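Local coordinates for cutm, flavoprotein of carbon monoxide dehydrogenase (PDB 1FFV) that binds FAD as the flavoprotein subunit of carbon monoxide dehydrogenase and probably passes on the electrons released when carbon monoxide is oxidised, at residues C[60-74]-C[164-176]. Numbering follows the deposited sequence.
Sequences LRGIREEGSTVVIGA and NEVMVEIRVPAFA. With FAD (flavin-adenine dinucleotide), chain J.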
loop_
_atom_site.group_PDB
_atom_site.type_symbol
_atom_site.label_atom_id
_atom_site.label_comp_id
_atom_site.label_asym_id
_atom_site.label_seq_id
_atom_site.Cartn_x
_atom_site.Cartn_y
_atom_site.Cartn_z
ATOM N N LEU C 60 19.977 -46.455 -11.167
ATOM C CA LEU C 60 19.837 -46.556 -9.719
ATOM C C LEU C 60 18.367 -46.705 -9.366
ATOM O O LEU C 60 18.006 -46.742 -8.201
ATOM C CB LEU C 60 20.412 -45.314 -9.034
ATOM C CG LEU C 60 21.916 -45.063 -9.133
ATOM C CD1 LEU C 60 22.272 -43.765 -8.420
ATOM C CD2 LEU C 60 22.665 -46.233 -8.513
ATOM N N ARG C 61 17.527 -46.802 -10.393
ATOM C CA ARG C 61 16.083 -46.923 -10.219
ATOM C C ARG C 61 15.529 -48.257 -10.709
ATOM O O ARG C 61 16.203 -49.002 -11.420
ATOM C CB ARG C 61 15.379 -45.772 -10.941
ATOM C CG ARG C 61 15.862 -44.409 -10.481
ATOM C CD ARG C 61 15.135 -43.255 -11.139
ATOM N NE ARG C 61 15.606 -41.972 -10.602
ATOM C CZ ARG C 61 15.383 -41.531 -9.359
ATOM N NH1 ARG C 61 14.689 -42.267 -8.491
ATOM N NH2 ARG C 61 15.833 -40.334 -8.987
ATOM N N GLY C 62 14.304 -48.565 -10.298
ATOM C CA GLY C 62 13.680 -49.802 -10.721
ATOM C C GLY C 62 13.658 -50.904 -9.687
ATOM O O GLY C 62 14.536 -51.005 -8.832
ATOM N N ILE C 63 12.615 -51.719 -9.763
ATOM C CA ILE C 63 12.423 -52.857 -8.876
ATOM C C ILE C 63 12.165 -54.055 -9.788
ATOM O O ILE C 63 11.167 -54.089 -10.514
ATOM C CB ILE C 63 11.203 -52.640 -7.951
ATOM C CG1 ILE C 63 11.471 -51.473 -6.995
ATOM C CG2 ILE C 63 10.873 -53.922 -7.189
ATOM C CD1 ILE C 63 10.253 -51.040 -6.194
ATOM N N ARG C 64 13.075 -55.024 -9.774
ATOM C CA ARG C 64 12.924 -56.201 -10.625
ATOM C C ARG C 64 13.248 -57.499 -9.911
ATOM O O ARG C 64 13.583 -57.501 -8.730
ATOM C CB ARG C 64 13.807 -56.059 -11.866
ATOM C CG ARG C 64 15.281 -55.870 -11.551
ATOM C CD ARG C 64 15.982 -55.111 -12.671
ATOM N NE ARG C 64 16.707 -53.955 -12.144
ATOM C CZ ARG C 64 18.033 -53.857 -12.109
ATOM N NH1 ARG C 64 18.783 -54.846 -12.580
ATOM N NH2 ARG C 64 18.610 -52.786 -11.574
ATOM N N GLU C 65 13.137 -58.601 -10.644
ATOM C CA GLU C 65 13.425 -59.927 -10.114
ATOM C C GLU C 65 14.430 -60.678 -10.975
ATOM O O GLU C 65 14.319 -60.716 -12.205
ATOM C CB GLU C 65 12.148 -60.761 -9.999
ATOM C CG GLU C 65 11.159 -60.270 -8.957
ATOM C CD GLU C 65 10.001 -61.232 -8.769
ATOM O OE1 GLU C 65 9.023 -61.139 -9.540
ATOM O OE2 GLU C 65 10.076 -62.091 -7.857
ATOM N N GLU C 66 15.439 -61.231 -10.313
ATOM C CA GLU C 66 16.468 -62.022 -10.965
ATOM C C GLU C 66 16.469 -63.342 -10.204
ATOM O O GLU C 66 17.030 -63.450 -9.111
ATOM C CB GLU C 66 17.824 -61.328 -10.876
ATOM C CG GLU C 66 17.886 -60.024 -11.665
ATOM C CD GLU C 66 19.251 -59.344 -11.613
ATOM O OE1 GLU C 66 20.260 -60.017 -11.299
ATOM O OE2 GLU C 66 19.313 -58.128 -11.901
ATOM N N GLY C 67 15.777 -64.329 -10.766
ATOM C CA GLY C 67 15.677 -65.623 -10.118
ATOM C C GLY C 67 14.790 -65.453 -8.903
ATOM O O GLY C 67 13.672 -64.951 -9.019
ATOM N N SER C 68 15.304 -65.800 -7.729
ATOM C CA SER C 68 14.531 -65.669 -6.503
ATOM C C SER C 68 14.967 -64.457 -5.673
ATOM O O SER C 68 14.627 -64.343 -4.493
ATOM C CB SER C 68 14.653 -66.951 -5.678
ATOM O OG SER C 68 16.018 -67.277 -5.461
ATOM N N THR C 69 15.712 -63.550 -6.299
ATOM C CA THR C 69 16.209 -62.351 -5.630
ATOM C C THR C 69 15.454 -61.110 -6.090
ATOM O O THR C 69 15.270 -60.905 -7.291
ATOM C CB THR C 69 17.710 -62.139 -5.937
ATOM O OG1 THR C 69 18.463 -63.259 -5.453
ATOM C CG2 THR C 69 18.228 -60.871 -5.284
ATOM N N VAL C 70 14.972 -60.309 -5.141
ATOM C CA VAL C 70 14.283 -59.073 -5.491
ATOM C C VAL C 70 15.362 -57.998 -5.562
ATOM O O VAL C 70 16.199 -57.883 -4.664
ATOM C CB VAL C 70 13.200 -58.687 -4.461
ATOM C CG1 VAL C 70 12.596 -57.332 -4.808
ATOM C CG2 VAL C 70 12.100 -59.745 -4.438
ATOM N N VAL C 71 15.391 -57.271 -6.671
ATOM C CA VAL C 71 16.379 -56.223 -6.876
ATOM C C VAL C 71 15.705 -54.861 -6.785
ATOM O O VAL C 71 14.771 -54.556 -7.543
ATOM C CB VAL C 71 17.072 -56.376 -8.245
ATOM C CG1 VAL C 71 18.282 -55.460 -8.334
ATOM C CG2 VAL C 71 17.474 -57.822 -8.463
ATOM N N ILE C 72 16.176 -54.054 -5.837
ATOM C CA ILE C 72 15.631 -52.727 -5.606
ATOM C C ILE C 72 16.687 -51.642 -5.835
ATOM O O ILE C 72 17.731 -51.630 -5.170
ATOM C CB ILE C 72 15.094 -52.604 -4.158
ATOM C CG1 ILE C 72 14.042 -53.686 -3.887
ATOM C CG2 ILE C 72 14.495 -51.232 -3.940
ATOM C CD1 ILE C 72 13.585 -53.768 -2.439
ATOM N N GLY C 73 16.409 -50.735 -6.773
ATOM C CA GLY C 73 17.338 -49.650 -7.054
ATOM C C GLY C 73 17.561 -48.794 -5.818
ATOM O O GLY C 73 16.608 -48.456 -5.114
ATOM N N ALA C 74 18.815 -48.444 -5.547
ATOM C CA ALA C 74 19.146 -47.633 -4.375
ATOM C C ALA C 74 18.321 -46.353 -4.288
ATOM O O ALA C 74 18.008 -45.888 -3.189
ATOM C CB ALA C 74 20.629 -47.299 -4.365
ATOM N N ASN C 164 34.505 -43.402 -2.031
ATOM C CA ASN C 164 34.459 -43.349 -3.487
ATOM C C ASN C 164 33.490 -44.368 -4.081
ATOM O O ASN C 164 33.590 -44.717 -5.257
ATOM C CB ASN C 164 35.865 -43.499 -4.098
ATOM C CG ASN C 164 36.582 -44.780 -3.663
ATOM O OD1 ASN C 164 35.977 -45.685 -3.090
ATOM N ND2 ASN C 164 37.876 -44.856 -3.947
ATOM N N GLU C 165 32.540 -44.834 -3.273
ATOM C CA GLU C 165 31.559 -45.804 -3.753
ATOM C C GLU C 165 30.139 -45.253 -3.785
ATOM O O GLU C 165 29.812 -44.298 -3.081
ATOM C CB GLU C 165 31.574 -47.068 -2.896
ATOM C CG GLU C 165 32.786 -47.948 -3.060
ATOM C CD GLU C 165 32.744 -49.129 -2.122
ATOM O OE1 GLU C 165 32.509 -48.914 -0.918
ATOM O OE2 GLU C 165 32.930 -50.272 -2.579
ATOM N N VAL C 166 29.303 -45.886 -4.602
ATOM C CA VAL C 166 27.903 -45.523 -4.751
ATOM C C VAL C 166 27.093 -46.812 -4.603
ATOM O O VAL C 166 27.368 -47.795 -5.301
ATOM C CB VAL C 166 27.632 -44.934 -6.160
ATOM C CG1 VAL C 166 26.143 -44.651 -6.353
ATOM C CG2 VAL C 166 28.442 -43.673 -6.369
ATOM N N MET C 167 26.147 -46.842 -3.664
ATOM C CA MET C 167 25.314 -48.033 -3.513
ATOM C C MET C 167 24.378 -48.023 -4.702
ATOM O O MET C 167 23.645 -47.063 -4.902
ATOM C CB MET C 167 24.493 -48.035 -2.220
ATOM C CG MET C 167 23.726 -49.359 -2.020
ATOM S SD MET C 167 22.703 -49.472 -0.537
ATOM C CE MET C 167 23.943 -49.549 0.746
ATOM N N VAL C 168 24.438 -49.084 -5.503
ATOM C CA VAL C 168 23.619 -49.208 -6.705
ATOM C C VAL C 168 22.237 -49.831 -6.490
ATOM O O VAL C 168 21.224 -49.289 -6.944
ATOM C CB VAL C 168 24.391 -49.989 -7.804
ATOM C CG1 VAL C 168 23.475 -50.346 -8.973
ATOM C CG2 VAL C 168 25.565 -49.155 -8.292
ATOM N N GLU C 169 22.191 -50.951 -5.776
ATOM C CA GLU C 169 20.926 -51.635 -5.547
ATOM C C GLU C 169 20.916 -52.480 -4.281
ATOM O O GLU C 169 21.966 -52.834 -3.736
ATOM C CB GLU C 169 20.602 -52.519 -6.757
ATOM C CG GLU C 169 21.739 -53.467 -7.129
ATOM C CD GLU C 169 21.530 -54.188 -8.454
ATOM O OE1 GLU C 169 21.685 -55.430 -8.481
ATOM O OE2 GLU C 169 21.246 -53.517 -9.474
ATOM N N ILE C 170 19.712 -52.785 -3.813
ATOM C CA ILE C 170 19.524 -53.603 -2.631
ATOM C C ILE C 170 18.904 -54.924 -3.087
ATOM O O ILE C 170 17.803 -54.959 -3.643
ATOM C CB ILE C 170 18.619 -52.895 -1.573
ATOM C CG1 ILE C 170 19.352 -51.694 -0.950
ATOM C CG2 ILE C 170 18.222 -53.872 -0.474
ATOM C CD1 ILE C 170 19.331 -50.434 -1.782
ATOM N N ARG C 171 19.646 -56.005 -2.883
ATOM C CA ARG C 171 19.198 -57.332 -3.273
ATOM C C ARG C 171 18.731 -58.112 -2.063
ATOM O O ARG C 171 19.455 -58.250 -1.077
ATOM C CB ARG C 171 20.337 -58.094 -3.937
ATOM C CG ARG C 171 21.014 -57.353 -5.059
ATOM C CD ARG C 171 21.980 -58.265 -5.767
ATOM N NE ARG C 171 21.846 -58.089 -7.200
ATOM C CZ ARG C 171 21.343 -58.993 -8.032
ATOM N NH1 ARG C 171 20.936 -60.177 -7.595
ATOM N NH2 ARG C 171 21.146 -58.653 -9.292
ATOM N N VAL C 172 17.527 -58.651 -2.148
ATOM C CA VAL C 172 16.986 -59.414 -1.041
ATOM C C VAL C 172 16.226 -60.644 -1.518
ATOM O O VAL C 172 15.519 -60.601 -2.528
ATOM C CB VAL C 172 16.137 -58.511 -0.064
ATOM C CG1 VAL C 172 15.694 -57.235 -0.739
ATOM C CG2 VAL C 172 14.949 -59.267 0.503
ATOM N N PRO C 173 16.463 -61.793 -0.857
ATOM C CA PRO C 173 15.777 -63.031 -1.236
ATOM C C PRO C 173 14.275 -62.924 -1.021
ATOM O O PRO C 173 13.816 -62.397 -0.010
ATOM C CB PRO C 173 16.421 -64.081 -0.321
ATOM C CG PRO C 173 16.957 -63.293 0.826
ATOM C CD PRO C 173 17.490 -62.053 0.167
ATOM N N ALA C 174 13.513 -63.351 -2.018
ATOM C CA ALA C 174 12.062 -63.315 -1.925
ATOM C C ALA C 174 11.624 -64.215 -0.779
ATOM O O ALA C 174 12.221 -65.267 -0.539
ATOM C CB ALA C 174 11.437 -63.784 -3.235
ATOM N N PHE C 175 10.618 -63.768 -0.037
ATOM C CA PHE C 175 10.100 -64.542 1.078
ATOM C C PHE C 175 9.587 -65.872 0.551
ATOM O O PHE C 175 8.884 -65.916 -0.464
ATOM C CB PHE C 175 8.926 -63.812 1.746
ATOM C CG PHE C 175 9.331 -62.705 2.686
ATOM C CD1 PHE C 175 10.657 -62.280 2.778
ATOM C CD2 PHE C 175 8.369 -62.078 3.477
ATOM C CE1 PHE C 175 11.011 -61.247 3.645
ATOM C CE2 PHE C 175 8.716 -61.048 4.343
ATOM C CZ PHE C 175 10.038 -60.630 4.428
ATOM N N ALA C 176 9.961 -66.957 1.217
ATOM C CA ALA C 176 9.478 -68.271 0.821
ATOM C C ALA C 176 8.010 -68.305 1.257
ATOM O O ALA C 176 7.645 -67.670 2.251
ATOM C CB ALA C 176 10.275 -69.365 1.518
HETATM P PA FAD J . 20.207 -38.276 1.766
HETATM O O1A FAD J . 20.959 -37.856 0.570
HETATM O O2A FAD J . 19.591 -37.339 2.527
HETATM O O5B FAD J . 21.258 -38.945 2.589
HETATM C C5B FAD J . 22.019 -40.009 2.055
HETATM C C4B FAD J . 23.262 -40.171 2.920
HETATM O O4B FAD J . 23.833 -41.431 2.449
HETATM C C3B FAD J . 24.399 -39.223 2.648
HETATM O O3B FAD J . 25.474 -39.297 3.514
HETATM C C2B FAD J . 24.659 -39.574 1.199
HETATM O O2B FAD J . 25.854 -39.019 0.766
HETATM C C1B FAD J . 24.677 -41.069 1.262
HETATM N N9A FAD J . 24.012 -41.776 0.181
HETATM C C8A FAD J . 22.728 -41.603 -0.268
HETATM N N7A FAD J . 22.420 -42.415 -1.276
HETATM C C5A FAD J . 23.561 -43.144 -1.494
HETATM C C6A FAD J . 23.866 -44.203 -2.445
HETATM N N6A FAD J . 23.027 -44.660 -3.335
HETATM N N1A FAD J . 25.134 -44.694 -2.351
HETATM C C2A FAD J . 26.034 -44.252 -1.444
HETATM N N3A FAD J . 25.843 -43.298 -0.536
HETATM C C4A FAD J . 24.584 -42.773 -0.592
HETATM N N1 FAD J . 13.919 -42.374 8.393
HETATM C C2 FAD J . 13.531 -43.496 8.983
HETATM O O2 FAD J . 14.072 -44.528 8.761
HETATM N N3 FAD J . 12.459 -43.542 9.906
HETATM C C4 FAD J . 11.759 -42.416 10.244
HETATM O O4 FAD J . 10.843 -42.497 11.038
HETATM C C4X FAD J . 12.174 -41.175 9.612
HETATM N N5 FAD J . 11.528 -40.043 9.905
HETATM C C5X FAD J . 11.951 -38.908 9.288
HETATM C C6 FAD J . 11.269 -37.733 9.604
HETATM C C7 FAD J . 11.609 -36.543 9.045
HETATM C C7M FAD J . 10.854 -35.288 9.412
HETATM C C8 FAD J . 12.691 -36.472 8.099
HETATM C C8M FAD J . 13.092 -35.161 7.464
HETATM C C9 FAD J . 13.387 -37.643 7.764
HETATM C C9A FAD J . 13.021 -38.848 8.350
HETATM N N10 FAD J . 13.687 -40.074 8.058
HETATM C C10 FAD J . 13.287 -41.209 8.662
HETATM C "C1'" FAD J . 14.803 -40.074 7.056
HETATM C "C2'" FAD J . 14.643 -40.494 5.521
HETATM O "O2'" FAD J . 13.969 -41.619 6.019
HETATM C "C3'" FAD J . 16.135 -40.226 5.481
HETATM O "O3'" FAD J . 15.379 -39.502 4.484
HETATM C "C4'" FAD J . 16.959 -40.594 4.266
HETATM O "O4'" FAD J . 17.514 -41.108 5.520
HETATM C "C5'" FAD J . 18.446 -40.295 4.038
HETATM O "O5'" FAD J . 17.833 -40.895 2.674
HETATM P P FAD J . 17.870 -39.941 1.478
HETATM O O1P FAD J . 17.373 -40.809 0.299
HETATM O O2P FAD J . 17.123 -38.789 1.654
HETATM O O3P FAD J . 19.261 -39.485 1.319
HETATM O O HOH W 1 21.004 -55.601 -11.441
#
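V70 and I72 of strand 69-73 pair antiparallel with V172 and I170 of strand 166-173, the short axes 4.5 Å apart at closest approach. Strands 63-66 and 69-73 form a β-hairpin, closed by a type II' turn from E66 to T69, and 166-173 lies along its second arm inside the five-stranded antiparallel sheet of the FAD-binding domain. Both residues of each hydrogen-bonded pair exchange N-H and C=O, with one further hydrogen bond at each end, A174 N to S68 O and A74 N to V168 O. V70, I72, I170 and V172 line one buried face, where I72 CD1 reaches V172 CG1. The other face carries a salt-bridge network of R64, E66, E169 and R171. R171 NH2 meets E66 OE1 at 2.6 Å, in the guanidinium plane but from above the carboxylate, the two planes 65° apart. E169 CG sits between its backbone N and carbonyl carbon (chi1 53°), and the chain then extends to bring the carboxylate beside V71 CG1; R171 NE donates to E169 OE1 at 3.0 Å, while V71 CG2 packs over one R171 guanidinium face. V71 CG1 lies over the centre of the R64 guanidinium, and R64 NH2 makes a longer salt bridge to E169 OE2, 3.4 Å. An alanine in place of R171 would probably cost E66 its partner from strand 166-173, leaving it R64, and take away the guanidinium that V71 CG2 packs against. L60 CD2 rests on V168 CA, and M167 turns its backbone to the cofactor: M167 N donates to FAD N1A at 2.7 Å, and FAD N6A to M167 O at 2.9 Å.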